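Local atomic coordinates of SM80.1 Vicilin (Solanum melongena, PDB entry 5VF5), a protein that probably serves as a seed storage globulin of the 7S vicilin type, built from two cupin domains and carrying a bound copper ion. Residues E8-Q20 against V309-P322. Residues are numbered along the deposited sequence; the frame is centred on the assembly and turned at random.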
loop_
_atom_site.group_PDB
_atom_site.type_symbol
_atom_site.label_atom_id
_atom_site.label_comp_id
_atom_site.label_asym_id
_atom_site.label_seq_id
_atom_site.Cartn_x
_atom_site.Cartn_y
_atom_site.Cartn_z
ATOM N N GLU A 8 12.745 7.152 -15.579
ATOM C CA GLU A 8 13.575 6.009 -15.131
ATOM C C GLU A 8 14.765 6.418 -14.251
ATOM O O GLU A 8 15.369 5.549 -13.618
ATOM C CB GLU A 8 14.093 5.174 -16.322
ATOM N N ASN A 9 15.108 7.713 -14.233
ATOM C CA ASN A 9 16.172 8.267 -13.372
ATOM C C ASN A 9 15.697 8.974 -12.088
ATOM O O ASN A 9 16.527 9.479 -11.355
ATOM C CB ASN A 9 17.027 9.239 -14.184
ATOM C CG ASN A 9 17.714 8.571 -15.368
ATOM O OD1 ASN A 9 18.072 7.382 -15.322
ATOM N ND2 ASN A 9 17.904 9.336 -16.437
ATOM N N VAL A 10 14.385 9.023 -11.831
ATOM C CA VAL A 10 13.814 9.545 -10.566
ATOM C C VAL A 10 13.700 8.349 -9.636
ATOM O O VAL A 10 12.792 7.513 -9.813
ATOM C CB VAL A 10 12.405 10.155 -10.782
ATOM C CG1 VAL A 10 11.721 10.534 -9.469
ATOM C CG2 VAL A 10 12.493 11.348 -11.711
ATOM N N PRO A 11 14.588 8.268 -8.628
ATOM C CA PRO A 11 14.713 7.037 -7.887
ATOM C C PRO A 11 13.516 6.733 -7.005
ATOM O O PRO A 11 13.347 5.581 -6.637
ATOM C CB PRO A 11 15.960 7.265 -7.018
ATOM C CG PRO A 11 16.090 8.726 -6.915
ATOM C CD PRO A 11 15.667 9.213 -8.271
ATOM N N TYR A 12 12.715 7.750 -6.711
ATOM C CA TYR A 12 11.556 7.576 -5.869
ATOM C C TYR A 12 10.327 7.066 -6.598
ATOM O O TYR A 12 9.333 6.703 -5.971
ATOM C CB TYR A 12 11.218 8.911 -5.228
ATOM C CG TYR A 12 12.346 9.551 -4.468
ATOM C CD1 TYR A 12 12.964 8.898 -3.437
ATOM C CD2 TYR A 12 12.818 10.800 -4.814
ATOM C CE1 TYR A 12 14.037 9.470 -2.750
ATOM C CE2 TYR A 12 13.868 11.380 -4.127
ATOM C CZ TYR A 12 14.441 10.715 -3.073
ATOM O OH TYR A 12 15.501 11.282 -2.390
ATOM N N LEU A 13 10.328 7.083 -7.927
ATOM C CA LEU A 13 9.202 6.707 -8.753
ATOM C C LEU A 13 9.354 5.273 -9.204
ATOM O O LEU A 13 10.413 4.904 -9.747
ATOM C CB LEU A 13 9.173 7.615 -9.974
ATOM C CG LEU A 13 8.143 7.289 -11.047
ATOM C CD1 LEU A 13 6.746 7.461 -10.494
ATOM C CD2 LEU A 13 8.336 8.216 -12.236
ATOM N N PHE A 14 8.303 4.475 -9.025
ATOM C CA PHE A 14 8.298 3.058 -9.407
ATOM C C PHE A 14 7.068 2.859 -10.253
ATOM O O PHE A 14 5.941 2.752 -9.760
ATOM C CB PHE A 14 8.275 2.139 -8.196
ATOM C CG PHE A 14 9.505 2.230 -7.324
ATOM C CD1 PHE A 14 9.687 3.263 -6.457
ATOM C CD2 PHE A 14 10.516 1.269 -7.418
ATOM C CE1 PHE A 14 10.848 3.379 -5.690
ATOM C CE2 PHE A 14 11.653 1.351 -6.624
ATOM C CZ PHE A 14 11.836 2.424 -5.773
ATOM N N LYS A 15 7.254 2.856 -11.557
ATOM C CA LYS A 15 6.152 2.664 -12.463
ATOM C C LYS A 15 5.502 1.268 -12.283
ATOM O O LYS A 15 6.170 0.296 -11.903
ATOM C CB LYS A 15 6.618 2.876 -13.896
ATOM C CG LYS A 15 7.036 4.319 -14.169
ATOM C CD LYS A 15 5.877 5.287 -14.210
ATOM C CE LYS A 15 4.976 4.944 -15.360
ATOM N NZ LYS A 15 3.800 5.847 -15.428
ATOM N N SER A 16 4.215 1.183 -12.630
ATOM C CA SER A 16 3.472 -0.045 -12.443
ATOM C C SER A 16 4.130 -1.266 -13.099
ATOM O O SER A 16 4.079 -2.383 -12.550
ATOM C CB SER A 16 2.032 0.109 -12.878
ATOM O OG SER A 16 1.978 0.232 -14.282
ATOM N N GLN A 17 4.777 -1.052 -14.237
ATOM C CA GLN A 17 5.416 -2.149 -14.964
ATOM C C GLN A 17 6.563 -2.781 -14.197
ATOM O O GLN A 17 6.998 -3.871 -14.544
ATOM C CB GLN A 17 5.883 -1.661 -16.333
ATOM C CG GLN A 17 4.719 -1.446 -17.295
ATOM N N ARG A 18 7.076 -2.073 -13.171
ATOM C CA ARG A 18 8.153 -2.632 -12.354
ATOM C C ARG A 18 7.705 -3.686 -11.381
ATOM O O ARG A 18 8.537 -4.423 -10.863
ATOM C CB ARG A 18 8.950 -1.528 -11.676
ATOM C CG ARG A 18 9.747 -0.787 -12.752
ATOM C CD ARG A 18 10.635 0.274 -12.241
ATOM N NE ARG A 18 11.647 -0.130 -11.275
ATOM C CZ ARG A 18 12.232 0.737 -10.456
ATOM N NH1 ARG A 18 11.930 2.026 -10.557
ATOM N NH2 ARG A 18 13.127 0.328 -9.556
ATOM N N PHE A 19 6.410 -3.767 -11.120
ATOM C CA PHE A 19 5.892 -4.847 -10.299
ATOM C C PHE A 19 6.076 -6.173 -11.066
ATOM O O PHE A 19 5.739 -6.247 -12.235
ATOM C CB PHE A 19 4.427 -4.709 -9.910
ATOM C CG PHE A 19 4.127 -3.662 -8.845
ATOM C CD1 PHE A 19 4.215 -2.302 -9.118
ATOM C CD2 PHE A 19 3.705 -4.037 -7.599
ATOM C CE1 PHE A 19 3.933 -1.382 -8.148
ATOM C CE2 PHE A 19 3.363 -3.100 -6.635
ATOM C CZ PHE A 19 3.481 -1.778 -6.899
ATOM N N GLN A 20 6.608 -7.191 -10.406
ATOM C CA GLN A 20 6.920 -8.482 -11.053
ATOM C C GLN A 20 5.960 -9.560 -10.574
ATOM O O GLN A 20 5.863 -9.764 -9.354
ATOM C CB GLN A 20 8.360 -8.867 -10.719
ATOM C CG GLN A 20 9.376 -7.898 -11.311
ATOM C CD GLN A 20 10.822 -8.282 -11.079
ATOM O OE1 GLN A 20 11.312 -8.323 -9.934
ATOM N NE2 GLN A 20 11.537 -8.519 -12.174
ATOM N N VAL A 309 12.201 17.392 -8.325
ATOM C CA VAL A 309 11.885 16.024 -8.629
ATOM C C VAL A 309 10.425 15.946 -9.052
ATOM O O VAL A 309 9.538 16.247 -8.288
ATOM C CB VAL A 309 12.182 15.082 -7.448
ATOM C CG1 VAL A 309 11.799 13.656 -7.760
ATOM C CG2 VAL A 309 13.649 15.167 -7.036
ATOM N N ARG A 310 10.178 15.634 -10.315
ATOM C CA ARG A 310 8.876 15.767 -10.918
ATOM C C ARG A 310 8.524 14.597 -11.782
ATOM O O ARG A 310 9.374 13.881 -12.293
ATOM C CB ARG A 310 8.762 17.037 -11.711
ATOM C CG ARG A 310 9.094 18.264 -10.906
ATOM C CD ARG A 310 9.044 19.499 -11.712
ATOM N NE ARG A 310 9.303 20.669 -10.883
ATOM C CZ ARG A 310 9.428 21.893 -11.387
ATOM N NH1 ARG A 310 9.313 22.088 -12.706
ATOM N NH2 ARG A 310 9.661 22.917 -10.594
ATOM N N GLY A 311 7.232 14.421 -11.949
ATOM C CA GLY A 311 6.716 13.412 -12.804
ATOM C C GLY A 311 5.223 13.367 -12.854
ATOM O O GLY A 311 4.518 14.227 -12.298
ATOM N N ASN A 312 4.764 12.317 -13.495
ATOM C CA ASN A 312 3.372 12.006 -13.604
ATOM C C ASN A 312 3.138 10.632 -13.050
ATOM O O ASN A 312 3.998 9.748 -13.141
ATOM C CB ASN A 312 2.936 12.181 -15.077
ATOM C CG ASN A 312 2.920 13.685 -15.447
ATOM O OD1 ASN A 312 3.960 14.262 -15.787
ATOM N ND2 ASN A 312 1.797 14.345 -15.189
ATOM N N LEU A 313 1.999 10.500 -12.383
ATOM C CA LEU A 313 1.567 9.264 -11.801
ATOM C C LEU A 313 0.263 8.758 -12.392
ATOM O O LEU A 313 -0.703 9.520 -12.526
ATOM C CB LEU A 313 1.390 9.443 -10.278
ATOM C CG LEU A 313 2.652 9.651 -9.489
ATOM C CD1 LEU A 313 2.315 10.144 -8.098
ATOM C CD2 LEU A 313 3.452 8.345 -9.444
ATOM N N ASN A 314 0.240 7.464 -12.682
ATOM C CA ASN A 314 -0.901 6.778 -13.245
ATOM C C ASN A 314 -1.285 5.617 -12.342
ATOM O O ASN A 314 -0.516 5.199 -11.452
ATOM C CB ASN A 314 -0.522 6.140 -14.602
ATOM C CG ASN A 314 0.166 7.076 -15.516
ATOM O OD1 ASN A 314 1.183 6.707 -16.151
ATOM N ND2 ASN A 314 -0.363 8.276 -15.633
ATOM N N VAL A 315 -2.453 5.059 -12.611
ATOM C CA VAL A 315 -2.956 3.936 -11.832
ATOM C C VAL A 315 -1.909 2.810 -11.744
ATOM O O VAL A 315 -1.343 2.400 -12.745
ATOM C CB VAL A 315 -4.297 3.424 -12.370
ATOM C CG1 VAL A 315 -4.674 2.100 -11.712
ATOM C CG2 VAL A 315 -5.386 4.446 -12.151
ATOM N N GLY A 316 -1.645 2.364 -10.513
ATOM C CA GLY A 316 -0.712 1.270 -10.237
ATOM C C GLY A 316 0.742 1.705 -10.032
ATOM O O GLY A 316 1.572 0.902 -9.615
ATOM N N ASP A 317 1.048 2.970 -10.311
ATOM C CA ASP A 317 2.372 3.504 -10.068
ATOM C C ASP A 317 2.563 3.758 -8.584
ATOM O O ASP A 317 1.588 4.036 -7.854
ATOM C CB ASP A 317 2.576 4.846 -10.770
ATOM C CG ASP A 317 2.641 4.748 -12.288
ATOM O OD1 ASP A 317 2.808 3.644 -12.858
ATOM O OD2 ASP A 317 2.520 5.847 -12.886
ATOM N N VAL A 318 3.802 3.724 -8.159
ATOM C CA VAL A 318 4.224 4.042 -6.800
ATOM C C VAL A 318 5.169 5.230 -6.758
ATOM O O VAL A 318 6.088 5.346 -7.578
ATOM C CB VAL A 318 4.857 2.799 -6.148
ATOM C CG1 VAL A 318 5.611 3.121 -4.879
ATOM C CG2 VAL A 318 3.786 1.747 -5.911
ATOM N N LEU A 319 4.970 6.109 -5.777
ATOM C CA LEU A 319 5.934 7.122 -5.447
ATOM C C LEU A 319 6.327 6.960 -3.995
ATOM O O LEU A 319 5.445 6.914 -3.141
ATOM C CB LEU A 319 5.374 8.520 -5.639
ATOM C CG LEU A 319 6.348 9.670 -5.432
ATOM C CD1 LEU A 319 7.497 9.700 -6.430
ATOM C CD2 LEU A 319 5.612 10.995 -5.453
ATOM N N VAL A 320 7.619 6.967 -3.709
ATOM C CA VAL A 320 8.105 6.986 -2.345
ATOM C C VAL A 320 8.373 8.466 -2.000
ATOM O O VAL A 320 9.123 9.144 -2.700
ATOM C CB VAL A 320 9.370 6.139 -2.176
ATOM C CG1 VAL A 320 9.937 6.317 -0.780
ATOM C CG2 VAL A 320 9.073 4.676 -2.496
ATOM N N ILE A 321 7.762 8.936 -0.923
ATOM C CA ILE A 321 7.994 10.287 -0.436
ATOM C C ILE A 321 8.852 10.154 0.829
ATOM O O ILE A 321 8.299 9.800 1.907
ATOM C CB ILE A 321 6.680 11.020 -0.059
ATOM C CG1 ILE A 321 5.583 10.857 -1.152
ATOM C CG2 ILE A 321 7.027 12.499 0.229
ATOM C CD1 ILE A 321 4.243 11.370 -0.673
ATOM N N PRO A 322 10.153 10.462 0.757
ATOM C CA PRO A 322 10.945 10.396 1.982
ATOM C C PRO A 322 10.457 11.439 3.013
ATOM O O PRO A 322 9.919 12.497 2.640
ATOM C CB PRO A 322 12.357 10.737 1.507
ATOM C CG PRO A 322 12.335 10.513 0.058
ATOM C CD PRO A 322 10.962 10.801 -0.422
HETATM O O HOH W 1 4.632 8.565 -15.481
HETATM O O HOH W 2 0.919 2.676 -14.522
#
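Leu13 and Phe14 form a short edge strand that pairs antiparallel with Leu319 and Val318, extending a sheet of the C-terminal cupin barrel. Phe14 and Val318 bond in both directions, N to O, each at 2.8 Å, and Val320 N reaches Tyr12 O. Side chains in the tightly packed part are apolar. Leu13 extends its CG away from the backbone N (chi1 174°), bringing CD1 to 3.6 Å from Leu313 CD2, the leucines passing antiparallel. On the sheet's other face Phe14 CE1 meets Val320 CG2, and the Phe19 ring edge abuts Val318 CG2. Val320 O is buried against Tyr12 CB without a polar partner. Pro322 CD lies over one face of the Tyr12 ring, a CH-pi contact beside the copper site. Toward the turn at 314-317 the contact becomes polar and partly exposed, though Asp317 is itself buried. One water bridges Lys15 NZ and Asn312 O; another links Ser16 OG, Val315 O and Asp317 OD1, which also accepts Ser16 N. Two successive turns of the Lys15 chain (chi2 -71°, chi3 -64°) lay it beside Asp317; NZ salt-bridges OD2 on its syn side, and Asn314 N reaches that oxygen from the carboxylate's other face.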